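Phenylurea hydrolase B (Mycobacterium brisbanense, PDB 4WHB) probably hydrolyses carbon-nitrogen bonds other than peptide bonds, as a metal-dependent amidohydrolase-family enzyme associated with breakdown of the phenylurea herbicide diuron. Local coordinates at residues 280-285 with 326-331; 418-423 with 435-440; 188-193 with 237-242. All blocks are in the same frame, centred on the assembly; numbering follows the deposited sequence.

Contact 1. Residues 280-285 with 326-331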
loop_
_atom_site.group_PDB
_atom_site.type_symbol
_atom_site.label_atom_id
_atom_site.label_comp_id
_atom_site.label_asym_id
_atom_site.label_seq_id
_atom_site.Cartn_x
_atom_site.Cartn_y
_atom_site.Cartn_z
ATOM N N GLN C 280 17.084 -12.476 -21.955
ATOM C CA GLN C 280 18.111 -12.830 -22.915
ATOM C C GLN C 280 17.728 -12.310 -24.303
ATOM O O GLN C 280 16.576 -12.137 -24.580
ATOM C CB GLN C 280 18.303 -14.388 -22.947
ATOM C CG GLN C 280 18.335 -15.113 -21.605
ATOM C CD GLN C 280 16.985 -15.103 -20.838
ATOM O OE1 GLN C 280 16.021 -14.402 -21.204
ATOM N NE2 GLN C 280 16.937 -15.844 -19.713
ATOM N N GLU C 281 18.718 -12.130 -25.152
ATOM C CA GLU C 281 18.506 -11.717 -26.527
ATOM C C GLU C 281 17.755 -12.818 -27.268
ATOM O O GLU C 281 17.734 -13.977 -26.811
ATOM C CB GLU C 281 19.862 -11.479 -27.181
ATOM C CG GLU C 281 20.841 -10.695 -26.299
ATOM C CD GLU C 281 22.220 -11.361 -26.249
ATOM O OE1 GLU C 281 22.919 -11.224 -25.212
ATOM O OE2 GLU C 281 22.628 -12.027 -27.243
ATOM N N ILE C 282 17.106 -12.458 -28.385
ATOM C CA ILE C 282 16.338 -13.437 -29.156
ATOM C C ILE C 282 17.308 -14.534 -29.527
ATOM O O ILE C 282 18.274 -14.275 -30.221
ATOM C CB ILE C 282 15.680 -12.838 -30.412
ATOM C CG1 ILE C 282 14.611 -11.822 -30.017
ATOM C CG2 ILE C 282 15.035 -13.924 -31.277
ATOM C CD1 ILE C 282 13.977 -11.107 -31.191
ATOM N N PRO C 283 17.052 -15.758 -29.029
ATOM C CA PRO C 283 17.971 -16.885 -29.173
ATOM C C PRO C 283 18.434 -16.988 -30.606
ATOM O O PRO C 283 17.631 -16.720 -31.481
ATOM C CB PRO C 283 17.092 -18.088 -28.842
ATOM C CG PRO C 283 15.667 -17.618 -29.002
ATOM C CD PRO C 283 15.717 -16.189 -28.592
ATOM N N ASN C 284 19.692 -17.266 -30.862
ATOM C CA ASN C 284 20.095 -17.202 -32.233
ATOM C C ASN C 284 19.656 -18.451 -32.832
ATOM O O ASN C 284 20.443 -19.381 -32.964
ATOM C CB ASN C 284 21.574 -16.998 -32.458
ATOM C CG ASN C 284 21.840 -15.607 -32.952
ATOM O OD1 ASN C 284 21.230 -14.692 -32.404
ATOM N ND2 ASN C 284 22.632 -15.428 -34.036
ATOM N N TYR C 285 18.365 -18.466 -33.123
ATOM C CA TYR C 285 17.628 -19.619 -33.659
ATOM C C TYR C 285 16.379 -19.068 -34.334
ATOM O O TYR C 285 16.184 -19.218 -35.540
ATOM C CB TYR C 285 17.337 -20.630 -32.493
ATOM C CG TYR C 285 16.027 -21.403 -32.454
ATOM C CD1 TYR C 285 15.505 -21.994 -33.603
ATOM C CD2 TYR C 285 15.332 -21.583 -31.250
ATOM C CE1 TYR C 285 14.317 -22.719 -33.570
ATOM C CE2 TYR C 285 14.124 -22.264 -31.210
ATOM C CZ TYR C 285 13.629 -22.857 -32.364
ATOM O OH TYR C 285 12.440 -23.571 -32.316
ATOM N N ALA C 326 18.624 -3.588 -27.272
ATOM C CA ALA C 326 19.196 -3.104 -28.536
ATOM C C ALA C 326 20.286 -4.056 -29.098
ATOM O O ALA C 326 20.406 -4.247 -30.300
ATOM C CB ALA C 326 19.782 -1.741 -28.332
ATOM N N THR C 327 21.039 -4.663 -28.194
ATOM C CA THR C 327 22.072 -5.622 -28.505
ATOM C C THR C 327 21.459 -6.877 -29.127
ATOM O O THR C 327 22.152 -7.817 -29.514
ATOM C CB THR C 327 22.888 -5.976 -27.216
ATOM O OG1 THR C 327 22.159 -6.898 -26.394
ATOM C CG2 THR C 327 23.213 -4.723 -26.401
ATOM N N ASN C 328 20.137 -6.850 -29.186
ATOM C CA ASN C 328 19.292 -7.893 -29.743
ATOM C C ASN C 328 18.667 -7.513 -31.113
ATOM O O ASN C 328 18.538 -8.367 -32.008
ATOM C CB ASN C 328 18.210 -8.232 -28.703
ATOM C CG ASN C 328 17.037 -8.977 -29.276
ATOM O OD1 ASN C 328 17.158 -9.634 -30.282
ATOM N ND2 ASN C 328 15.904 -8.907 -28.600
ATOM N N GLU C 329 18.264 -6.262 -31.295
ATOM C CA GLU C 329 17.657 -5.855 -32.569
ATOM C C GLU C 329 18.635 -5.948 -33.730
ATOM O O GLU C 329 18.358 -6.546 -34.745
ATOM C CB GLU C 329 17.103 -4.432 -32.525
ATOM C CG GLU C 329 16.685 -3.888 -31.179
ATOM C CD GLU C 329 16.288 -2.432 -31.232
ATOM O OE1 GLU C 329 16.093 -1.917 -32.304
ATOM O OE2 GLU C 329 16.198 -1.778 -30.207
ATOM N N ARG C 330 19.801 -5.347 -33.578
ATOM C CA ARG C 330 20.844 -5.449 -34.604
ATOM C C ARG C 330 20.936 -6.826 -35.290
ATOM O O ARG C 330 21.119 -6.912 -36.497
ATOM C CB ARG C 330 22.214 -5.176 -33.972
ATOM C CG ARG C 330 22.421 -3.757 -33.557
ATOM C CD ARG C 330 23.389 -3.717 -32.421
ATOM N NE ARG C 330 23.648 -2.355 -32.014
ATOM C CZ ARG C 330 23.771 -1.946 -30.770
ATOM N NH1 ARG C 330 23.633 -2.805 -29.772
ATOM N NH2 ARG C 330 24.020 -0.653 -30.516
ATOM N N ASN C 331 20.858 -7.878 -34.513
ATOM C CA ASN C 331 20.868 -9.211 -35.077
ATOM C C ASN C 331 19.776 -9.326 -36.139
ATOM O O ASN C 331 20.050 -9.787 -37.237
ATOM C CB ASN C 331 20.679 -10.297 -34.004
ATOM C CG ASN C 331 21.700 -10.202 -32.887
ATOM O OD1 ASN C 331 22.591 -9.352 -32.915
ATOM N ND2 ASN C 331 21.572 -11.070 -31.908
#
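Ile282 N stands over one face of the Asn328 amide, while Ile282 CG1 comes in near the OD1/ND2 edge, a little out of the plane. Ile282 CG1 is 3.4 Å from Asn328 OD1 and 3.5 Å from Asn328 ND2, the side chains crossing at about a right angle. Farther along, the amides of Asn284 and Asn331 are turned 85° to each other; Asn284 OD1 and Asn331 ND2 stay 3.7 Å apart and make a polar approach rather than a bond.

The single hydrogen bond across the contact is weak, from Ile282 N to Asn328 OD1 at 3.4 Å. The N-H points fairly straight at the oxygen (158°), but the donor stands over the C=O face, which together with the length fits a weak bond. Asn328 CG lies anti to its own backbone N (chi1 163°), which carries the amide across to the loop; ND2 then makes a second weak bond to Asn275 O. Beside it, Glu281 CB packs on Asn328 CB at 3.9 Å.

Segment 280-285 belongs to the long loop following strand 270-272. Helix 326-334 precedes strand 339-341 of the same parallel barrel sheet. These strands lead to His273 and Asp344, both zinc ligands in a structure of this protein, although no zinc is bound to this chain in the model. The Asn328 side chain is about 9 Å from that of His273, and Gln280 and Tyr285 pack on a second subunit. With one long, out-of-plane hydrogen bond and neutral amides, loop and helix are probably held together weakly, much of the contact resting on packing.

Contact 2. Residues 418-423 with 435-440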
loop_
_atom_site.group_PDB
_atom_site.type_symbol
_atom_site.label_atom_id
_atom_site.label_comp_id
_atom_site.label_asym_id
_atom_site.label_seq_id
_atom_site.Cartn_x
_atom_site.Cartn_y
_atom_site.Cartn_z
ATOM N N PHE C 418 2.381 13.210 -48.590
ATOM C CA PHE C 418 3.793 13.458 -48.633
ATOM C C PHE C 418 4.231 14.590 -47.734
ATOM O O PHE C 418 3.427 15.394 -47.267
ATOM C CB PHE C 418 4.269 13.690 -50.077
ATOM C CG PHE C 418 3.792 14.958 -50.708
ATOM C CD1 PHE C 418 4.413 16.156 -50.447
ATOM C CD2 PHE C 418 2.754 14.930 -51.614
ATOM C CE1 PHE C 418 3.991 17.314 -51.062
ATOM C CE2 PHE C 418 2.320 16.094 -52.242
ATOM C CZ PHE C 418 2.936 17.301 -51.950
ATOM N N VAL C 419 5.537 14.616 -47.494
ATOM C CA VAL C 419 6.143 15.595 -46.642
ATOM C C VAL C 419 7.306 16.218 -47.414
ATOM O O VAL C 419 8.066 15.486 -48.107
ATOM C CB VAL C 419 6.672 14.928 -45.390
ATOM C CG1 VAL C 419 7.161 15.988 -44.421
ATOM C CG2 VAL C 419 5.594 14.052 -44.740
ATOM N N LEU C 420 7.429 17.549 -47.348
ATOM C CA LEU C 420 8.550 18.210 -47.970
ATOM C C LEU C 420 9.582 18.608 -46.922
ATOM O O LEU C 420 9.228 19.234 -45.915
ATOM C CB LEU C 420 8.078 19.453 -48.710
ATOM C CG LEU C 420 7.550 19.310 -50.146
ATOM C CD1 LEU C 420 6.085 19.720 -50.107
ATOM C CD2 LEU C 420 8.322 20.236 -51.097
ATOM N N LEU C 421 10.846 18.277 -47.132
ATOM C CA LEU C 421 11.873 18.620 -46.123
ATOM C C LEU C 421 12.692 19.844 -46.519
ATOM O O LEU C 421 12.573 20.348 -47.618
ATOM C CB LEU C 421 12.817 17.431 -45.880
ATOM C CG LEU C 421 12.158 16.146 -45.432
ATOM C CD1 LEU C 421 13.196 15.081 -45.304
ATOM C CD2 LEU C 421 11.444 16.370 -44.105
ATOM N N ASP C 422 13.535 20.305 -45.610
ATOM C CA ASP C 422 14.406 21.482 -45.867
ATOM C C ASP C 422 15.846 21.111 -46.231
ATOM O O ASP C 422 16.575 21.933 -46.743
ATOM C CB ASP C 422 14.480 22.361 -44.591
ATOM C CG ASP C 422 14.588 23.797 -44.877
ATOM O OD1 ASP C 422 14.907 24.139 -46.019
ATOM O OD2 ASP C 422 14.325 24.591 -43.955
ATOM N N GLN C 423 16.246 19.874 -45.959
ATOM C CA GLN C 423 17.644 19.510 -45.970
ATOM C C GLN C 423 17.844 17.997 -46.235
ATOM O O GLN C 423 16.915 17.212 -46.097
ATOM C CB GLN C 423 18.268 19.941 -44.635
ATOM C CG GLN C 423 18.850 21.347 -44.688
ATOM C CD GLN C 423 18.736 22.104 -43.394
ATOM O OE1 GLN C 423 18.049 23.126 -43.356
ATOM N NE2 GLN C 423 19.388 21.605 -42.323
ATOM N N ILE C 435 10.375 20.584 -42.069
ATOM C CA ILE C 435 9.301 20.293 -43.005
ATOM C C ILE C 435 8.610 21.568 -43.423
ATOM O O ILE C 435 7.957 22.221 -42.582
ATOM C CB ILE C 435 8.270 19.357 -42.356
ATOM C CG1 ILE C 435 8.895 17.979 -42.118
ATOM C CG2 ILE C 435 7.038 19.218 -43.230
ATOM C CD1 ILE C 435 8.068 17.017 -41.257
ATOM N N THR C 436 8.721 21.911 -44.704
ATOM C CA THR C 436 8.055 23.110 -45.207
ATOM C C THR C 436 6.585 22.883 -45.494
ATOM O O THR C 436 5.790 23.816 -45.399
ATOM C CB THR C 436 8.755 23.654 -46.459
ATOM O OG1 THR C 436 8.856 22.612 -47.457
ATOM C CG2 THR C 436 10.135 24.192 -46.028
ATOM N N GLU C 437 6.216 21.653 -45.836
ATOM C CA GLU C 437 4.798 21.321 -46.036
ATOM C C GLU C 437 4.507 19.857 -45.825
ATOM O O GLU C 437 5.366 19.001 -46.098
ATOM C CB GLU C 437 4.338 21.736 -47.455
ATOM C CG GLU C 437 3.374 22.913 -47.455
ATOM C CD GLU C 437 3.479 23.743 -48.724
ATOM O OE1 GLU C 437 4.551 23.683 -49.383
ATOM O OE2 GLU C 437 2.499 24.472 -49.063
ATOM N N VAL C 438 3.297 19.575 -45.340
ATOM C CA VAL C 438 2.794 18.221 -45.304
ATOM C C VAL C 438 1.504 18.108 -46.113
ATOM O O VAL C 438 0.518 18.730 -45.771
ATOM C CB VAL C 438 2.547 17.762 -43.879
ATOM C CG1 VAL C 438 2.001 16.331 -43.873
ATOM C CG2 VAL C 438 3.830 17.774 -43.074
ATOM N N PHE C 439 1.520 17.324 -47.188
ATOM C CA PHE C 439 0.320 17.097 -47.975
ATOM C C PHE C 439 -0.283 15.729 -47.666
ATOM O O PHE C 439 0.450 14.744 -47.461
ATOM C CB PHE C 439 0.623 17.205 -49.464
ATOM C CG PHE C 439 0.382 18.589 -50.041
ATOM C CD1 PHE C 439 1.167 19.666 -49.661
ATOM C CD2 PHE C 439 -0.640 18.797 -50.960
ATOM C CE1 PHE C 439 0.962 20.918 -50.172
ATOM C CE2 PHE C 439 -0.860 20.047 -51.474
ATOM C CZ PHE C 439 -0.058 21.111 -51.077
ATOM N N GLN C 440 -1.612 15.666 -47.594
ATOM C CA GLN C 440 -2.303 14.421 -47.266
ATOM C C GLN C 440 -3.514 14.241 -48.148
ATOM O O GLN C 440 -4.254 15.191 -48.367
ATOM C CB GLN C 440 -2.722 14.409 -45.792
ATOM C CG GLN C 440 -2.905 13.010 -45.209
ATOM C CD GLN C 440 -3.841 13.026 -44.010
ATOM O OE1 GLN C 440 -3.427 12.821 -42.859
ATOM N NE2 GLN C 440 -5.125 13.284 -44.278
#
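Phe418 N donates to Phe439 O over 2.7 Å, and Phe439 N returns a bond of 2.7 Å to Phe418 O, closing a hydrogen-bonded pair of two neighbouring antiparallel strands. Strands 418-421 and 437-440 run at 167° to each other in a sheet continued by strand 56-63, whose backbone at Val58 and Trp56 bonds to Val419 and Leu421. Phe418 and Phe439 also touch strand 4-7 of a second sheet, consistent with the small beta-sandwich that the two chain ends build beside the barrel in many amidohydrolases.

Further along, Leu420 N reaches Glu437 O at 2.8 Å with an almost straight N-H (174°). Leu421 then lies opposite Ile435, so Thr436 is an extra residue, and the chain turns a corner there. Its N nevertheless bonds to Leu420 O, in a more bent geometry, with the donor tilted out of the carbonyl plane.

Val419, Leu421, Ile435 and Val438 share one face of the sheet. Val419 CG1, anti to its backbone N (chi1 -173°), leans on CG2 and CD1 of Ile435, while Leu421 CD2 meets Ile435 CG1 at 3.6 Å. Tyr61 of the neighbouring strand 56-63 lies against Val419 and Leu421, and Leu103 of helix 91-104 against Val438.

The other face carries Phe418, Leu420, Glu437 and Phe439. Leu420 CD1 lies at the edge of the Phe418 ring, in its plane, and also touches Glu437 CB. The two phenyl planes are nearly parallel but slid apart, so ring barely overlaps ring; instead Phe439 CB stands over the Phe418 face, 3.5 Å from its centroid, in a CH-pi contact.

Contact 3. Residues 188-193 with 237-242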
loop_
_atom_site.group_PDB
_atom_site.type_symbol
_atom_site.label_atom_id
_atom_site.label_comp_id
_atom_site.label_asym_id
_atom_site.label_seq_id
_atom_site.Cartn_x
_atom_site.Cartn_y
_atom_site.Cartn_z
ATOM N N LYS C 188 -14.694 -21.936 -26.864
ATOM C CA LYS C 188 -16.041 -21.922 -27.431
ATOM C C LYS C 188 -16.633 -20.515 -27.342
ATOM O O LYS C 188 -16.933 -19.850 -28.357
ATOM C CB LYS C 188 -16.945 -22.911 -26.677
ATOM C CG LYS C 188 -16.460 -24.350 -26.682
ATOM C CD LYS C 188 -16.246 -24.929 -28.088
ATOM C CE LYS C 188 -14.755 -25.009 -28.454
ATOM N NZ LYS C 188 -14.523 -24.736 -29.900
ATOM N N GLU C 189 -16.741 -20.059 -26.097
ATOM C CA GLU C 189 -17.197 -18.724 -25.808
ATOM C C GLU C 189 -16.179 -17.684 -26.244
ATOM O O GLU C 189 -16.556 -16.575 -26.590
ATOM C CB GLU C 189 -17.460 -18.593 -24.311
ATOM C CG GLU C 189 -18.284 -19.740 -23.700
ATOM C CD GLU C 189 -18.534 -19.504 -22.247
ATOM O OE1 GLU C 189 -17.990 -20.248 -21.406
ATOM O OE2 GLU C 189 -19.250 -18.521 -21.956
ATOM N N VAL C 190 -14.888 -18.006 -26.222
ATOM C CA VAL C 190 -13.895 -17.054 -26.728
ATOM C C VAL C 190 -14.237 -16.803 -28.208
ATOM O O VAL C 190 -14.527 -15.664 -28.620
ATOM C CB VAL C 190 -12.457 -17.573 -26.630
ATOM C CG1 VAL C 190 -11.488 -16.482 -27.066
ATOM C CG2 VAL C 190 -12.111 -17.997 -25.220
ATOM N N ARG C 191 -14.281 -17.891 -28.980
ATOM C CA ARG C 191 -14.619 -17.850 -30.403
ATOM C C ARG C 191 -15.833 -16.979 -30.638
ATOM O O ARG C 191 -15.812 -16.122 -31.534
ATOM C CB ARG C 191 -14.889 -19.269 -30.910
ATOM C CG ARG C 191 -15.472 -19.366 -32.309
ATOM C CD ARG C 191 -14.387 -19.715 -33.300
ATOM N NE ARG C 191 -14.104 -21.137 -33.401
ATOM C CZ ARG C 191 -13.281 -21.680 -34.300
ATOM N NH1 ARG C 191 -12.636 -20.935 -35.191
ATOM N NH2 ARG C 191 -13.108 -22.993 -34.303
ATOM N N ALA C 192 -16.861 -17.199 -29.798
ATOM C CA ALA C 192 -18.073 -16.386 -29.769
ATOM C C ALA C 192 -17.760 -14.932 -29.651
ATOM O O ALA C 192 -18.135 -14.158 -30.530
ATOM C CB ALA C 192 -18.981 -16.802 -28.620
ATOM N N ARG C 193 -17.023 -14.542 -28.629
ATOM C CA ARG C 193 -16.866 -13.138 -28.322
ATOM C C ARG C 193 -15.796 -12.440 -29.064
ATOM O O ARG C 193 -15.716 -11.240 -29.017
ATOM C CB ARG C 193 -16.570 -12.949 -26.874
ATOM C CG ARG C 193 -17.700 -13.265 -25.955
ATOM C CD ARG C 193 -17.172 -13.237 -24.546
ATOM N NE ARG C 193 -17.848 -14.140 -23.626
ATOM C CZ ARG C 193 -17.271 -15.172 -23.049
ATOM N NH1 ARG C 193 -16.025 -15.453 -23.304
ATOM N NH2 ARG C 193 -17.965 -15.916 -22.245
ATOM N N GLU C 237 -5.056 -19.903 -31.632
ATOM C CA GLU C 237 -5.489 -19.996 -33.050
ATOM C C GLU C 237 -6.944 -19.646 -33.182
ATOM O O GLU C 237 -7.376 -19.094 -34.203
ATOM C CB GLU C 237 -5.294 -21.401 -33.641
ATOM C CG GLU C 237 -4.027 -21.579 -34.477
ATOM C CD GLU C 237 -2.842 -22.001 -33.640
ATOM O OE1 GLU C 237 -2.929 -21.826 -32.404
ATOM O OE2 GLU C 237 -1.844 -22.523 -34.220
ATOM N N VAL C 238 -7.710 -19.947 -32.130
ATOM C CA VAL C 238 -9.143 -19.744 -32.168
ATOM C C VAL C 238 -9.441 -18.282 -32.396
ATOM O O VAL C 238 -10.519 -17.943 -32.803
ATOM C CB VAL C 238 -9.788 -20.270 -30.872
ATOM C CG1 VAL C 238 -11.142 -19.603 -30.573
ATOM C CG2 VAL C 238 -9.931 -21.773 -30.945
ATOM N N MET C 239 -8.482 -17.418 -32.108
ATOM C CA MET C 239 -8.635 -16.000 -32.435
ATOM C C MET C 239 -7.932 -15.619 -33.725
ATOM O O MET C 239 -8.334 -14.646 -34.380
ATOM C CB MET C 239 -8.131 -15.152 -31.290
ATOM C CG MET C 239 -8.599 -15.679 -29.974
ATOM S SD MET C 239 -7.547 -15.089 -28.687
ATOM C CE MET C 239 -8.682 -15.285 -27.289
ATOM N N VAL C 240 -6.903 -16.383 -34.087
ATOM C CA VAL C 240 -6.264 -16.202 -35.379
ATOM C C VAL C 240 -7.173 -16.641 -36.533
ATOM O O VAL C 240 -7.145 -16.018 -37.611
ATOM C CB VAL C 240 -4.930 -16.922 -35.456
ATOM C CG1 VAL C 240 -4.404 -16.995 -36.889
ATOM C CG2 VAL C 240 -3.922 -16.222 -34.542
ATOM N N GLU C 241 -7.979 -17.685 -36.313
ATOM C CA GLU C 241 -8.924 -18.148 -37.346
ATOM C C GLU C 241 -9.942 -17.092 -37.670
ATOM O O GLU C 241 -10.314 -16.907 -38.810
ATOM C CB GLU C 241 -9.627 -19.436 -36.900
ATOM C CG GLU C 241 -9.195 -20.650 -37.705
ATOM C CD GLU C 241 -9.405 -21.970 -36.996
ATOM O OE1 GLU C 241 -10.428 -22.104 -36.260
ATOM O OE2 GLU C 241 -8.547 -22.859 -37.216
ATOM N N GLU C 242 -10.457 -16.540 -36.613
ATOM C CA GLU C 242 -11.415 -15.455 -36.638
ATOM C C GLU C 242 -10.870 -14.206 -37.299
ATOM O O GLU C 242 -11.532 -13.577 -38.080
ATOM C CB GLU C 242 -11.822 -15.135 -35.208
ATOM C CG GLU C 242 -13.198 -15.600 -34.837
ATOM C CD GLU C 242 -13.435 -17.022 -35.155
ATOM O OE1 GLU C 242 -12.599 -17.849 -34.719
ATOM O OE2 GLU C 242 -14.459 -17.272 -35.826
#
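Val190 and Met239 are both buried on the inner side of this helix pair, though the exact fit of the two is doubtful, whereas Arg191 and Glu241 meet toward solvent. Inside, Met239 also touches Val194 of helix 187-198 and Ile207 of strand 205-208, and Val190 rests on Leu185, so the apolar seam continues into the body of the subunit. Between the two regions Val238 CG1 lies against Arg191 CB at 3.8 Å, where the backbones come nearest.

On the outer side the contact is ionic. Arg191 NH1 is shared by two carboxylates: Glu241 OE1 at 2.7 Å through its anti lone pair, and Glu242 OE1 at 3.1 Å through its syn lone pair. The Glu241 carboxylate is nearly coplanar with the guanidinium, that of Glu242 almost perpendicular to it (83°). Bends at chi2 and chi3 swing the arginine chain round to reach both, and this double grip limits its rotation.

The short segments run at 28° to each other, axes 9.4 Å apart at closest. Helices 187-198 and 233-246 flank strand 205-208 in sequence, and such near-parallel neighbours on the outside of parallel strands are characteristic of a beta/alpha (TIM-like) barrel.

Contact 2 is the buried one of the three and the only strand-to-strand pairing, held by backbone bonds, interrupted by an extra residue at Thr436, and by apolar side chains. Contacts 1 and 3 are partly buried and rely more on polar side chains, by different chemistry: neutral amides in contact 1, a charged salt-bridge network in contact 3. No secondary-structure element is shared among them. Contact 1 lies nearest the zinc ligands, on a loop after one barrel strand and a helix before another, while 188-193 with 237-242 joins two outer helices of the same barrel. Contacts 2 and 3 fall on opposite sides of the chain's centre, their own centres about 44 Å apart.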